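Local coordinates for protein filamentous hemagglutinin (Bordetella pertussis, PDB 1RWR) that serves as a secreted adhesin whose TPS domain, a parallel beta-helix, probably directs its export by the two-partner secretion pathway, at residues G45-N50 and G55-G60; L92-Y95 and D100-I103; Q10-G15 and V20-D25; N112-S115 and N121-L124; S175-P180 and A224-H229. One frame throughout, in Å; residues are numbered along the deposited sequence.

Contact 1: residues G45-N50 and G55-G60; sequences GVVFNN and GVSRIG
Val47 lays its two methyls over Ser57, with CG2 reaching on to the flank of Ile59. The contact joins strand 45-50 of the parallel beta-helix to the start of a small antiparallel hairpin, strands 55-57 and 61-63, packed on the outer side of the coil. Val46 and Phe48 point the other way, into the interior. CG1 of Val47 stands anti to the backbone N (chi1 176°). This leaves CG2 beside that N and 3.6 Å from Ser57 OG, while Ser57 CB lies 4.0 Å from Val47 CG1. The Val47 and Ile59 side chains run alongside one another in opposite senses, CG2 of the valine 3.8 Å from CG1 of the isoleucine. With chi1 at 69°, Ile59 CG1 sits between its own N and carbonyl carbon, and CD1 is carried forward onto the main chain of the strand. There it meets Gly45, whose carbonyl C is 3.9 Å from Ile59 CD1, on a residue with no side chain to intervene. The carboxylate of Glu93, on the adjacent strand 91-96, accepts hydrogen bonds from Arg58 N and Ile59 N. Within the turn, Gly60 N gives a weak, bent hydrogen bond to Ser57 OG (129° at the hydrogen). At the far end of the isoleucine, CD1 comes to rest 3.6 Å from Val46 N.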
loop_
_atom_site.group_PDB
_atom_site.type_symbol
_atom_site.label_atom_id
_atom_site.label_comp_id
_atom_site.label_asym_id
_atom_site.label_seq_id
_atom_site.Cartn_x
_atom_site.Cartn_y
_atom_site.Cartn_z
ATOM N N GLY A 45 -9.203 -1.863 14.607
ATOM C CA GLY A 45 -8.903 -0.973 13.495
ATOM C C GLY A 45 -9.224 0.471 13.782
ATOM O O GLY A 45 -9.106 0.938 14.895
ATOM N N VAL A 46 -9.645 1.185 12.752
ATOM C CA VAL A 46 -9.915 2.612 12.818
ATOM C C VAL A 46 -11.038 2.910 11.831
ATOM O O VAL A 46 -11.145 2.240 10.811
ATOM C CB VAL A 46 -8.655 3.497 12.463
ATOM C CG1 VAL A 46 -8.126 3.289 11.041
ATOM C CG2 VAL A 46 -8.907 4.963 12.710
ATOM N N VAL A 47 -11.842 3.912 12.145
ATOM C CA VAL A 47 -12.881 4.356 11.236
ATOM C C VAL A 47 -12.521 5.750 10.711
ATOM O O VAL A 47 -12.374 6.687 11.510
ATOM C CB VAL A 47 -14.243 4.386 11.948
ATOM C CG1 VAL A 47 -15.355 4.943 11.017
ATOM C CG2 VAL A 47 -14.574 3.014 12.431
ATOM N N PHE A 48 -12.463 5.897 9.391
ATOM C CA PHE A 48 -12.328 7.191 8.762
ATOM C C PHE A 48 -13.719 7.746 8.502
ATOM O O PHE A 48 -14.521 7.119 7.828
ATOM C CB PHE A 48 -11.576 7.100 7.431
ATOM C CG PHE A 48 -10.145 6.751 7.583
ATOM C CD1 PHE A 48 -9.209 7.723 7.849
ATOM C CD2 PHE A 48 -9.749 5.418 7.488
ATOM C CE1 PHE A 48 -7.848 7.368 7.984
ATOM C CE2 PHE A 48 -8.445 5.075 7.639
ATOM C CZ PHE A 48 -7.488 6.042 7.883
ATOM N N ASN A 49 -14.008 8.920 9.039
ATOM C CA ASN A 49 -15.381 9.442 8.978
ATOM C C ASN A 49 -15.584 10.276 7.736
ATOM O O ASN A 49 -15.283 11.448 7.719
ATOM C CB ASN A 49 -15.746 10.229 10.253
ATOM C CG ASN A 49 -17.234 10.582 10.330
ATOM O OD1 ASN A 49 -17.989 10.407 9.357
ATOM N ND2 ASN A 49 -17.659 11.109 11.481
ATOM N N ASN A 50 -16.119 9.647 6.692
ATOM C CA ASN A 50 -16.454 10.345 5.449
ATOM C C ASN A 50 -17.976 10.495 5.308
ATOM O O ASN A 50 -18.536 10.386 4.187
ATOM C CB ASN A 50 -15.893 9.567 4.268
ATOM C CG ASN A 50 -15.649 10.411 3.025
ATOM O OD1 ASN A 50 -15.470 11.634 3.071
ATOM N ND2 ASN A 50 -15.549 9.716 1.886
ATOM N N GLY A 55 -24.753 7.744 11.732
ATOM C CA GLY A 55 -24.923 6.368 11.349
ATOM C C GLY A 55 -24.150 5.439 12.234
ATOM O O GLY A 55 -23.912 5.738 13.392
ATOM N N VAL A 56 -23.812 4.291 11.673
ATOM C CA VAL A 56 -23.163 3.215 12.393
ATOM C C VAL A 56 -22.058 2.644 11.513
ATOM O O VAL A 56 -22.275 2.350 10.337
ATOM C CB VAL A 56 -24.186 2.108 12.732
ATOM C CG1 VAL A 56 -23.551 1.019 13.497
ATOM C CG2 VAL A 56 -25.349 2.692 13.531
ATOM N N SER A 57 -20.863 2.507 12.065
ATOM C CA SER A 57 -19.802 1.799 11.360
ATOM C C SER A 57 -19.817 0.320 11.731
ATOM O O SER A 57 -20.346 -0.066 12.786
ATOM C CB SER A 57 -18.442 2.417 11.677
ATOM O OG SER A 57 -18.022 2.087 13.001
ATOM N N ARG A 58 -19.244 -0.513 10.876
ATOM C CA ARG A 58 -19.178 -1.946 11.120
ATOM C C ARG A 58 -18.312 -2.287 12.322
ATOM O O ARG A 58 -18.696 -3.104 13.147
ATOM C CB ARG A 58 -18.650 -2.708 9.911
ATOM C CG ARG A 58 -18.639 -4.239 10.153
ATOM C CD ARG A 58 -18.605 -5.134 8.886
ATOM N NE ARG A 58 -19.285 -4.549 7.711
ATOM C CZ ARG A 58 -19.394 -5.140 6.521
ATOM N NH1 ARG A 58 -18.908 -6.354 6.323
ATOM N NH2 ARG A 58 -20.018 -4.510 5.526
ATOM N N ILE A 59 -17.131 -1.705 12.410
ATOM C CA ILE A 59 -16.245 -2.043 13.515
ATOM C C ILE A 59 -16.371 -1.168 14.761
ATOM O O ILE A 59 -15.923 -1.593 15.855
ATOM C CB ILE A 59 -14.761 -2.128 13.059
ATOM C CG1 ILE A 59 -14.208 -0.765 12.692
ATOM C CG2 ILE A 59 -14.615 -3.126 11.884
ATOM C CD1 ILE A 59 -12.685 -0.757 12.596
ATOM N N GLY A 60 -16.962 0.015 14.627
ATOM C CA GLY A 60 -16.950 1.019 15.686
ATOM C C GLY A 60 -18.297 1.380 16.271
ATOM O O GLY A 60 -18.358 2.138 17.246
#

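Contact 2: residues L92-Y95 and D100-I103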
loop_
_atom_site.group_PDB
_atom_site.type_symbol
_atom_site.label_atom_id
_atom_site.label_comp_id
_atom_site.label_asym_id
_atom_site.label_seq_id
_atom_site.Cartn_x
_atom_site.Cartn_y
_atom_site.Cartn_z
ATOM N N LEU A 92 -9.207 -1.045 8.298
ATOM C CA LEU A 92 -9.339 0.347 7.945
ATOM C C LEU A 92 -10.724 0.499 7.315
ATOM O O LEU A 92 -10.910 0.116 6.169
ATOM C CB LEU A 92 -8.258 0.758 6.957
ATOM C CG LEU A 92 -6.794 0.430 7.253
ATOM C CD1 LEU A 92 -5.856 0.971 6.169
ATOM C CD2 LEU A 92 -6.415 0.990 8.603
ATOM N N GLU A 93 -11.663 1.052 8.081
ATOM C CA GLU A 93 -13.025 1.232 7.621
ATOM C C GLU A 93 -13.262 2.693 7.245
ATOM O O GLU A 93 -12.880 3.597 7.953
ATOM C CB GLU A 93 -14.038 0.814 8.677
ATOM C CG GLU A 93 -15.490 1.075 8.254
ATOM C CD GLU A 93 -16.528 0.460 9.158
ATOM O OE1 GLU A 93 -16.210 -0.126 10.218
ATOM O OE2 GLU A 93 -17.726 0.560 8.796
ATOM N N VAL A 94 -13.911 2.888 6.103
ATOM C CA VAL A 94 -14.392 4.200 5.708
ATOM C C VAL A 94 -15.886 4.227 5.963
ATOM O O VAL A 94 -16.635 3.416 5.410
ATOM C CB VAL A 94 -14.066 4.547 4.233
ATOM C CG1 VAL A 94 -14.491 5.971 3.906
ATOM C CG2 VAL A 94 -12.588 4.410 3.943
ATOM N N TYR A 95 -16.299 5.117 6.854
ATOM C CA TYR A 95 -17.717 5.352 7.082
ATOM C C TYR A 95 -18.160 6.450 6.105
ATOM O O TYR A 95 -17.596 7.530 6.047
ATOM C CB TYR A 95 -18.034 5.732 8.522
ATOM C CG TYR A 95 -19.439 6.254 8.679
ATOM C CD1 TYR A 95 -20.510 5.401 8.606
ATOM C CD2 TYR A 95 -19.698 7.611 8.891
ATOM C CE1 TYR A 95 -21.851 5.893 8.696
ATOM C CE2 TYR A 95 -21.035 8.102 9.004
ATOM C CZ TYR A 95 -22.087 7.236 8.881
ATOM O OH TYR A 95 -23.388 7.711 8.976
ATOM N N ASP A 100 -10.526 6.222 -1.826
ATOM C CA ASP A 100 -9.149 5.748 -1.772
ATOM C C ASP A 100 -8.520 6.103 -0.420
ATOM O O ASP A 100 -8.816 7.144 0.168
ATOM C CB ASP A 100 -8.283 6.424 -2.855
ATOM C CG ASP A 100 -8.617 5.970 -4.278
ATOM O OD1 ASP A 100 -9.298 4.939 -4.488
ATOM O OD2 ASP A 100 -8.213 6.633 -5.250
ATOM N N LEU A 101 -7.703 5.195 0.091
ATOM C CA LEU A 101 -6.917 5.421 1.293
ATOM C C LEU A 101 -5.450 5.433 0.910
ATOM O O LEU A 101 -4.972 4.537 0.217
ATOM C CB LEU A 101 -7.150 4.328 2.365
ATOM C CG LEU A 101 -8.551 4.257 2.971
ATOM C CD1 LEU A 101 -8.602 3.052 3.917
ATOM C CD2 LEU A 101 -8.904 5.547 3.716
ATOM N N ILE A 102 -4.741 6.438 1.396
ATOM C CA ILE A 102 -3.291 6.546 1.244
ATOM C C ILE A 102 -2.733 6.836 2.610
ATOM O O ILE A 102 -3.115 7.839 3.241
ATOM C CB ILE A 102 -2.897 7.708 0.277
ATOM C CG1 ILE A 102 -3.580 7.612 -1.088
ATOM C CG2 ILE A 102 -1.406 7.718 0.097
ATOM C CD1 ILE A 102 -4.953 8.192 -1.154
ATOM N N ILE A 103 -1.829 5.971 3.065
ATOM C CA ILE A 103 -1.121 6.138 4.329
ATOM C C ILE A 103 0.359 6.356 4.001
ATOM O O ILE A 103 1.011 5.506 3.440
ATOM C CB ILE A 103 -1.297 4.917 5.267
ATOM C CG1 ILE A 103 -2.771 4.479 5.446
ATOM C CG2 ILE A 103 -0.636 5.230 6.649
ATOM C CD1 ILE A 103 -3.623 5.477 5.969
#
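No ring or amide plane takes part where Leu92 and Val94 meet Leu101; there are only branched aliphatic groups, and Leu101 divides its two methyls between its partners. Its CD1 meets the root of Leu92, 3.8 Å from Leu92 CB, and lies 4.1 Å from the CD1 methyl of that leucine; these two side chains cross obliquely. Val94 and Leu101 instead approach tip to tip, with Val94 CG2 3.9 Å from Leu101 CD2. A chi1 of -175° turns CG1 of the valine away from its own N and leaves CG2 as the branch facing Leu101. All three residues are buried, and the main chains stay well apart, the CA atoms of Leu92 and Leu101 being 8.7 Å from each other. Ile76 and Leu122, on the strands flanking 99-104, touch Leu101 as well. Glu93 points away from Leu101. Apolar side chains meeting from two different sheets across one turn of the chain form the interior of a parallel beta-helix.

Contact 3: residues Q10-G15 and V20-D25; sequences QVLQGG and VVNIAD
Four backbone hydrogen bonds tie Gln10 and Leu12 to Asn22 and Val20. Leu12 N to Val20 O is 2.8 Å and the return bond, Val20 N to Leu12 O, is 2.9 Å. At the other end, Gln10 N reaches Asn22 O at 3.1 Å and nearly straight, 166° at the hydrogen, whereas Asn22 N to Gln10 O is shorter, 2.8 Å, but bent to 131°. That bend comes where strand 20-22 ends, with Asn22 at the centre of an inverse gamma turn. Between these two hydrogen-bonded pairs sits the non-hydrogen-bonded pair Val11 and Val21, where Val11 CA-H points at Val20 O (3.3 Å from CA to O). The valines share one face of the sheet, CG2 to CG2 at 4.3 Å, and Val21 continues inward onto Val46 and Phe36. Gln10, Leu12, Val20 and Asn22 occupy the other face. There Leu12, its CG set beside the backbone N (chi1 -55°), brings CD1 to the nitrogen end of the Asn22 amide, 3.7 Å from ND2, while Asn22 OD1 accepts a hydrogen bond from Asn49 ND2. Strand 20-22 in turn pairs in parallel with strand 45-50. This is a two-stranded antiparallel beta hairpin set against the first coils of a beta-helix, consistent with the amino-terminal cap of a TPS domain, where it extends the wall that strand 45-50 belongs to.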
loop_
_atom_site.group_PDB
_atom_site.type_symbol
_atom_site.label_atom_id
_atom_site.label_comp_id
_atom_site.label_asym_id
_atom_site.label_seq_id
_atom_site.Cartn_x
_atom_site.Cartn_y
_atom_site.Cartn_z
ATOM N N GLN A 10 -9.485 15.753 13.450
ATOM C CA GLN A 10 -9.698 15.344 14.825
ATOM C C GLN A 10 -9.831 13.852 14.933
ATOM O O GLN A 10 -10.200 13.176 13.962
ATOM C CB GLN A 10 -10.941 16.032 15.410
ATOM C CG GLN A 10 -10.905 17.570 15.323
ATOM C CD GLN A 10 -9.884 18.285 16.267
ATOM O OE1 GLN A 10 -9.524 17.778 17.328
ATOM N NE2 GLN A 10 -9.471 19.499 15.880
ATOM N N VAL A 11 -9.479 13.316 16.100
ATOM C CA VAL A 11 -9.642 11.889 16.372
ATOM C C VAL A 11 -10.479 11.738 17.639
ATOM O O VAL A 11 -10.114 12.271 18.694
ATOM C CB VAL A 11 -8.280 11.150 16.574
ATOM C CG1 VAL A 11 -8.514 9.715 16.955
ATOM C CG2 VAL A 11 -7.448 11.200 15.323
ATOM N N LEU A 12 -11.606 11.036 17.517
ATOM C CA LEU A 12 -12.427 10.684 18.642
ATOM C C LEU A 12 -11.983 9.312 19.110
ATOM O O LEU A 12 -12.122 8.302 18.413
ATOM C CB LEU A 12 -13.909 10.706 18.246
ATOM C CG LEU A 12 -14.381 12.024 17.648
ATOM C CD1 LEU A 12 -15.865 11.888 17.200
ATOM C CD2 LEU A 12 -14.224 13.123 18.684
ATOM N N GLN A 13 -11.397 9.319 20.306
ATOM C CA GLN A 13 -10.789 8.148 20.921
ATOM C C GLN A 13 -10.813 8.330 22.441
ATOM O O GLN A 13 -11.103 9.397 22.962
ATOM C CB GLN A 13 -9.342 7.950 20.445
ATOM C CG GLN A 13 -8.378 9.115 20.740
ATOM C CD GLN A 13 -7.045 8.953 20.003
ATOM O OE1 GLN A 13 -6.634 7.820 19.734
ATOM N NE2 GLN A 13 -6.372 10.070 19.685
ATOM N N GLY A 14 -10.489 7.285 23.159
ATOM C CA GLY A 14 -10.657 7.328 24.596
ATOM C C GLY A 14 -11.009 5.941 25.038
ATOM O O GLY A 14 -12.031 5.396 24.629
ATOM N N GLY A 15 -10.113 5.363 25.829
ATOM C CA GLY A 15 -10.294 4.045 26.411
ATOM C C GLY A 15 -10.497 2.899 25.431
ATOM O O GLY A 15 -9.602 2.568 24.635
ATOM N N VAL A 20 -12.165 7.132 15.762
ATOM C CA VAL A 20 -12.851 7.691 14.615
ATOM C C VAL A 20 -12.025 8.907 14.209
ATOM O O VAL A 20 -11.810 9.811 15.022
ATOM C CB VAL A 20 -14.289 8.142 14.937
ATOM C CG1 VAL A 20 -14.894 8.925 13.767
ATOM C CG2 VAL A 20 -15.160 6.978 15.333
ATOM N N VAL A 21 -11.557 8.916 12.965
ATOM C CA VAL A 21 -10.838 10.041 12.416
ATOM C C VAL A 21 -11.835 10.919 11.696
ATOM O O VAL A 21 -12.381 10.516 10.654
ATOM C CB VAL A 21 -9.738 9.595 11.424
ATOM C CG1 VAL A 21 -9.027 10.801 10.865
ATOM C CG2 VAL A 21 -8.751 8.653 12.098
ATOM N N ASN A 22 -12.105 12.095 12.275
ATOM C CA ASN A 22 -12.821 13.151 11.571
ATOM C C ASN A 22 -11.837 13.864 10.639
ATOM O O ASN A 22 -11.201 14.844 10.998
ATOM C CB ASN A 22 -13.512 14.112 12.550
ATOM C CG ASN A 22 -14.788 13.543 13.098
ATOM O OD1 ASN A 22 -15.382 12.656 12.497
ATOM N ND2 ASN A 22 -15.222 14.038 14.281
ATOM N N ILE A 23 -11.734 13.310 9.430
ATOM C CA ILE A 23 -10.852 13.789 8.399
ATOM C C ILE A 23 -11.164 15.252 8.049
ATOM O O ILE A 23 -12.290 15.718 8.263
ATOM C CB ILE A 23 -10.957 12.909 7.120
ATOM C CG1 ILE A 23 -12.387 12.862 6.548
ATOM C CG2 ILE A 23 -10.505 11.468 7.391
ATOM C CD1 ILE A 23 -12.429 12.258 5.115
ATOM N N ALA A 24 -10.161 15.931 7.509
ATOM C CA ALA A 24 -10.277 17.289 7.013
ATOM C C ALA A 24 -11.193 17.380 5.818
ATOM O O ALA A 24 -11.309 16.450 5.006
ATOM C CB ALA A 24 -8.881 17.844 6.662
ATOM N N ASP A 25 -11.844 18.529 5.682
ATOM C CA ASP A 25 -12.669 18.771 4.489
ATOM C C ASP A 25 -11.797 18.591 3.246
ATOM O O ASP A 25 -10.684 19.120 3.204
ATOM C CB ASP A 25 -13.241 20.187 4.554
ATOM C CG ASP A 25 -14.451 20.385 3.703
ATOM O OD1 ASP A 25 -15.125 19.387 3.351
ATOM O OD2 ASP A 25 -14.803 21.556 3.360
#

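Contact 4: residues N112-S115 and N121-L124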
loop_
_atom_site.group_PDB
_atom_site.type_symbol
_atom_site.label_atom_id
_atom_site.label_comp_id
_atom_site.label_asym_id
_atom_site.label_seq_id
_atom_site.Cartn_x
_atom_site.Cartn_y
_atom_site.Cartn_z
ATOM N N ASN A 112 0.529 -5.692 10.013
ATOM C CA ASN A 112 0.266 -7.038 10.545
ATOM C C ASN A 112 -1.221 -7.338 10.650
ATOM O O ASN A 112 -1.894 -6.865 11.548
ATOM C CB ASN A 112 0.913 -7.200 11.915
ATOM C CG ASN A 112 0.921 -8.653 12.364
ATOM O OD1 ASN A 112 1.251 -9.513 11.601
ATOM N ND2 ASN A 112 0.524 -8.917 13.605
ATOM N N GLY A 113 -1.741 -8.119 9.722
ATOM C CA GLY A 113 -3.145 -8.494 9.748
ATOM C C GLY A 113 -4.058 -7.308 9.422
ATOM O O GLY A 113 -4.952 -6.937 10.211
ATOM N N LEU A 114 -3.839 -6.731 8.262
ATOM C CA LEU A 114 -4.535 -5.524 7.824
ATOM C C LEU A 114 -5.650 -5.876 6.850
ATOM O O LEU A 114 -5.460 -6.693 5.972
ATOM C CB LEU A 114 -3.547 -4.553 7.175
ATOM C CG LEU A 114 -4.056 -3.126 6.886
ATOM C CD1 LEU A 114 -4.357 -2.390 8.157
ATOM C CD2 LEU A 114 -3.082 -2.328 6.026
ATOM N N SER A 115 -6.803 -5.235 6.992
ATOM C CA SER A 115 -7.881 -5.383 6.003
ATOM C C SER A 115 -8.553 -4.019 5.827
ATOM O O SER A 115 -8.157 -3.015 6.466
ATOM C CB SER A 115 -8.894 -6.450 6.440
ATOM O OG SER A 115 -9.463 -6.046 7.641
ATOM N N ASN A 121 -9.566 1.616 -2.804
ATOM C CA ASN A 121 -8.183 1.187 -3.081
ATOM C C ASN A 121 -7.351 1.581 -1.872
ATOM O O ASN A 121 -7.755 2.454 -1.088
ATOM C CB ASN A 121 -7.604 1.898 -4.303
ATOM C CG ASN A 121 -8.384 1.626 -5.572
ATOM O OD1 ASN A 121 -8.370 0.507 -6.063
ATOM N ND2 ASN A 121 -9.107 2.647 -6.094
ATOM N N LEU A 122 -6.183 0.974 -1.715
ATOM C CA LEU A 122 -5.287 1.265 -0.590
ATOM C C LEU A 122 -3.856 1.366 -1.048
ATOM O O LEU A 122 -3.363 0.452 -1.713
ATOM C CB LEU A 122 -5.352 0.158 0.483
ATOM C CG LEU A 122 -4.454 0.255 1.709
ATOM C CD1 LEU A 122 -4.677 1.531 2.539
ATOM C CD2 LEU A 122 -4.663 -0.873 2.608
ATOM N N THR A 123 -3.184 2.463 -0.691
ATOM C CA THR A 123 -1.757 2.661 -0.918
ATOM C C THR A 123 -1.045 2.891 0.412
ATOM O O THR A 123 -1.471 3.752 1.217
ATOM C CB THR A 123 -1.582 3.896 -1.765
ATOM O OG1 THR A 123 -2.392 3.784 -2.959
ATOM C CG2 THR A 123 -0.137 4.137 -2.176
ATOM N N LEU A 124 0.022 2.117 0.651
ATOM C CA LEU A 124 0.901 2.278 1.800
ATOM C C LEU A 124 2.227 2.749 1.272
ATOM O O LEU A 124 2.809 2.109 0.389
ATOM C CB LEU A 124 1.076 0.958 2.529
ATOM C CG LEU A 124 -0.213 0.329 3.020
ATOM C CD1 LEU A 124 0.140 -0.957 3.818
ATOM C CD2 LEU A 124 -1.022 1.332 3.862
#
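This is a buried meeting of three leucine tips inside the beta-helix, between strand 114-117 on one wall and strand 119-125 on another. One methyl does all the touching from the first side: Leu114 CD2 lies 4.0 Å from Leu122 CD2 and 4.1 Å from Leu124 CD1. Both pairs reach toward each other tip to tip. Leu114 and Leu122 each hold CG trans to N (chi1 -169° and 178°), whereas Leu124 has its CG beside the N (chi1 -58°), so alternate residues of one strand send differently turned side chains to the same spot. Gly113, at the corner just before Leu114, carries a positive phi where the chain swings onto the new face. Leu88, Leu101, Ile103 and Phe160 pack around the cluster. Ser115 points away from it, its OG bonded to Thr91. With methyl groups alone in contact, cohesion here rests on dispersion and the exclusion of water, and the contact depends on shape and close packing rather than on directional bonds.

Contact 5: residues S175-P180 and A224-H229; sequences SKQGKP and AMYGKH
Tyr226 leaves strand 225-226 with CB pointing toward the loop 175-180, and chi1 of 175° swings CG away from the backbone N, which extends the ring toward that loop. Along the ring, CD2 comes first against Ser175 O, at 3.6 Å, and CE2 follows at 3.8 Å from the same oxygen. This carbonyl O lies in the plane of the tyrosine ring, at its edge. At the tip, Tyr226 OH is 4.1 Å from Gln177 OE1, too far for a hydrogen bond; Gln177 crosses the tyrosine at about a right angle, its amide plane turned 47° from the ring. A water bridges the Ser175 hydroxyl and the backbone of Tyr226: Ser175 OG donates to it at 2.9 Å, and it donates to Tyr226 O at 2.8 Å. The same OG also receives the amide of Ala182. Between the two ends of the loop, Lys176 to Lys179 form a type II beta turn with Gly178 at its third position, closed by Lys179 N bonding to Lys176 O. Backbone bonds of Tyr226 to Val173 keep the neighbouring coils in step, the stacking of a parallel beta-helix, here with a surface turn flanked by a tyrosine of a neighbouring coil.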
loop_
_atom_site.group_PDB
_atom_site.type_symbol
_atom_site.label_atom_id
_atom_site.label_comp_id
_atom_site.label_asym_id
_atom_site.label_seq_id
_atom_site.Cartn_x
_atom_site.Cartn_y
_atom_site.Cartn_z
ATOM N N SER A 175 -6.474 -11.760 -1.625
ATOM C CA SER A 175 -7.868 -11.543 -1.409
ATOM C C SER A 175 -8.467 -12.924 -1.176
ATOM O O SER A 175 -7.925 -13.935 -1.611
ATOM C CB SER A 175 -8.545 -10.877 -2.591
ATOM O OG SER A 175 -7.971 -9.602 -2.866
ATOM N N LYS A 176 -9.627 -12.939 -0.551
ATOM C CA LYS A 176 -10.219 -14.203 -0.139
ATOM C C LYS A 176 -10.732 -14.975 -1.326
ATOM O O LYS A 176 -11.195 -14.422 -2.338
ATOM C CB LYS A 176 -11.310 -13.961 0.900
ATOM C CG LYS A 176 -10.743 -13.409 2.166
ATOM C CD LYS A 176 -11.802 -13.305 3.257
ATOM C CE LYS A 176 -11.210 -13.565 4.633
ATOM N NZ LYS A 176 -10.171 -12.603 5.019
ATOM N N GLN A 177 -10.655 -16.298 -1.161
ATOM C CA GLN A 177 -10.898 -17.248 -2.215
ATOM C C GLN A 177 -12.293 -16.998 -2.806
ATOM O O GLN A 177 -13.289 -16.913 -2.086
ATOM C CB GLN A 177 -10.749 -18.684 -1.639
ATOM C CG GLN A 177 -10.562 -19.753 -2.706
ATOM C CD GLN A 177 -9.133 -19.834 -3.144
ATOM O OE1 GLN A 177 -8.790 -19.392 -4.255
ATOM N NE2 GLN A 177 -8.286 -20.326 -2.272
ATOM N N GLY A 178 -12.341 -16.803 -4.120
ATOM C CA GLY A 178 -13.600 -16.544 -4.802
ATOM C C GLY A 178 -14.227 -15.165 -4.672
ATOM O O GLY A 178 -15.307 -14.929 -5.241
ATOM N N LYS A 179 -13.568 -14.251 -3.962
ATOM C CA LYS A 179 -14.092 -12.899 -3.705
ATOM C C LYS A 179 -13.412 -11.929 -4.684
ATOM O O LYS A 179 -12.550 -12.344 -5.460
ATOM C CB LYS A 179 -13.829 -12.498 -2.249
ATOM C CG LYS A 179 -14.994 -12.664 -1.277
ATOM C CD LYS A 179 -16.002 -13.680 -1.708
ATOM C CE LYS A 179 -16.936 -14.033 -0.568
ATOM N NZ LYS A 179 -16.679 -15.410 -0.132
ATOM N N PRO A 180 -13.843 -10.662 -4.703
ATOM C CA PRO A 180 -13.284 -9.704 -5.671
ATOM C C PRO A 180 -11.811 -9.564 -5.438
ATOM O O PRO A 180 -11.415 -9.235 -4.312
ATOM C CB PRO A 180 -14.038 -8.399 -5.368
ATOM C CG PRO A 180 -15.310 -8.866 -4.693
ATOM C CD PRO A 180 -14.867 -10.032 -3.846
ATOM N N ALA A 224 3.771 -15.012 0.298
ATOM C CA ALA A 224 3.014 -15.425 -0.883
ATOM C C ALA A 224 2.002 -14.341 -1.263
ATOM O O ALA A 224 1.486 -13.652 -0.397
ATOM C CB ALA A 224 2.292 -16.730 -0.630
ATOM N N MET A 225 1.755 -14.188 -2.559
ATOM C CA MET A 225 0.816 -13.181 -3.056
ATOM C C MET A 225 -0.176 -13.774 -4.036
ATOM O O MET A 225 0.184 -14.627 -4.867
ATOM C CB MET A 225 1.565 -12.046 -3.724
ATOM C CG MET A 225 2.610 -11.410 -2.867
ATOM S SD MET A 225 3.453 -10.039 -3.756
ATOM C CE MET A 225 4.674 -10.688 -4.278
ATOM N N TYR A 226 -1.417 -13.295 -3.938
ATOM C CA TYR A 226 -2.502 -13.681 -4.834
ATOM C C TYR A 226 -3.247 -12.407 -5.228
ATOM O O TYR A 226 -3.859 -11.750 -4.396
ATOM C CB TYR A 226 -3.360 -14.705 -4.143
ATOM C CG TYR A 226 -4.610 -15.152 -4.882
ATOM C CD1 TYR A 226 -4.525 -15.657 -6.172
ATOM C CD2 TYR A 226 -5.857 -15.114 -4.276
ATOM C CE1 TYR A 226 -5.665 -16.072 -6.867
ATOM C CE2 TYR A 226 -7.011 -15.526 -4.973
ATOM C CZ TYR A 226 -6.879 -16.009 -6.274
ATOM O OH TYR A 226 -7.950 -16.462 -7.014
ATOM N N GLY A 227 -3.157 -12.035 -6.505
ATOM C CA GLY A 227 -3.728 -10.795 -6.983
ATOM C C GLY A 227 -4.140 -10.894 -8.435
ATOM O O GLY A 227 -3.655 -11.757 -9.177
ATOM N N LYS A 228 -5.084 -10.042 -8.827
ATOM C CA LYS A 228 -5.658 -10.068 -10.173
ATOM C C LYS A 228 -4.576 -9.848 -11.221
ATOM O O LYS A 228 -4.479 -10.574 -12.194
ATOM C CB LYS A 228 -6.808 -9.030 -10.282
ATOM C CG LYS A 228 -7.490 -8.987 -11.625
ATOM C CD LYS A 228 -8.786 -8.217 -11.558
ATOM C CE LYS A 228 -8.555 -6.745 -11.364
ATOM N NZ LYS A 228 -9.862 -6.092 -11.121
ATOM N N HIS A 229 -3.778 -8.816 -11.011
ATOM C CA HIS A 229 -2.493 -8.627 -11.615
ATOM C C HIS A 229 -1.546 -8.348 -10.465
ATOM O O HIS A 229 -1.915 -7.635 -9.522
ATOM C CB HIS A 229 -2.460 -7.415 -12.554
ATOM C CG HIS A 229 -3.541 -7.424 -13.588
ATOM N ND1 HIS A 229 -4.796 -6.918 -13.338
ATOM C CD2 HIS A 229 -3.563 -7.871 -14.871
ATOM C CE1 HIS A 229 -5.553 -7.062 -14.416
ATOM N NE2 HIS A 229 -4.836 -7.656 -15.353
HETATM O O HOH W 1 -5.362 -9.445 -4.013
#

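Along the chain the contacts run in series, 3, 1, 2, 4 and 5, and this order is also their progression along the beta-helix. The centres of contacts 3 and 1 are about 10 Å apart, as are those of contacts 1 and 2. Contacts 2 and 4 are about 9 Å apart between centres, contacts 4 and 5 about 14 Å, and contacts 3 and 5 about 32 Å. Contacts 1 to 4 all reach one mixed sheet; contacts 2 and 4 also share the long parallel sheet through strands 99-104 and 119-125. Contacts 1, 2 and 4 follow neighbouring coils, contact 3 the hairpin at the end, and contact 5 lies further along the shaft of the secretion domain, with strands 159-164 and 183-188 between.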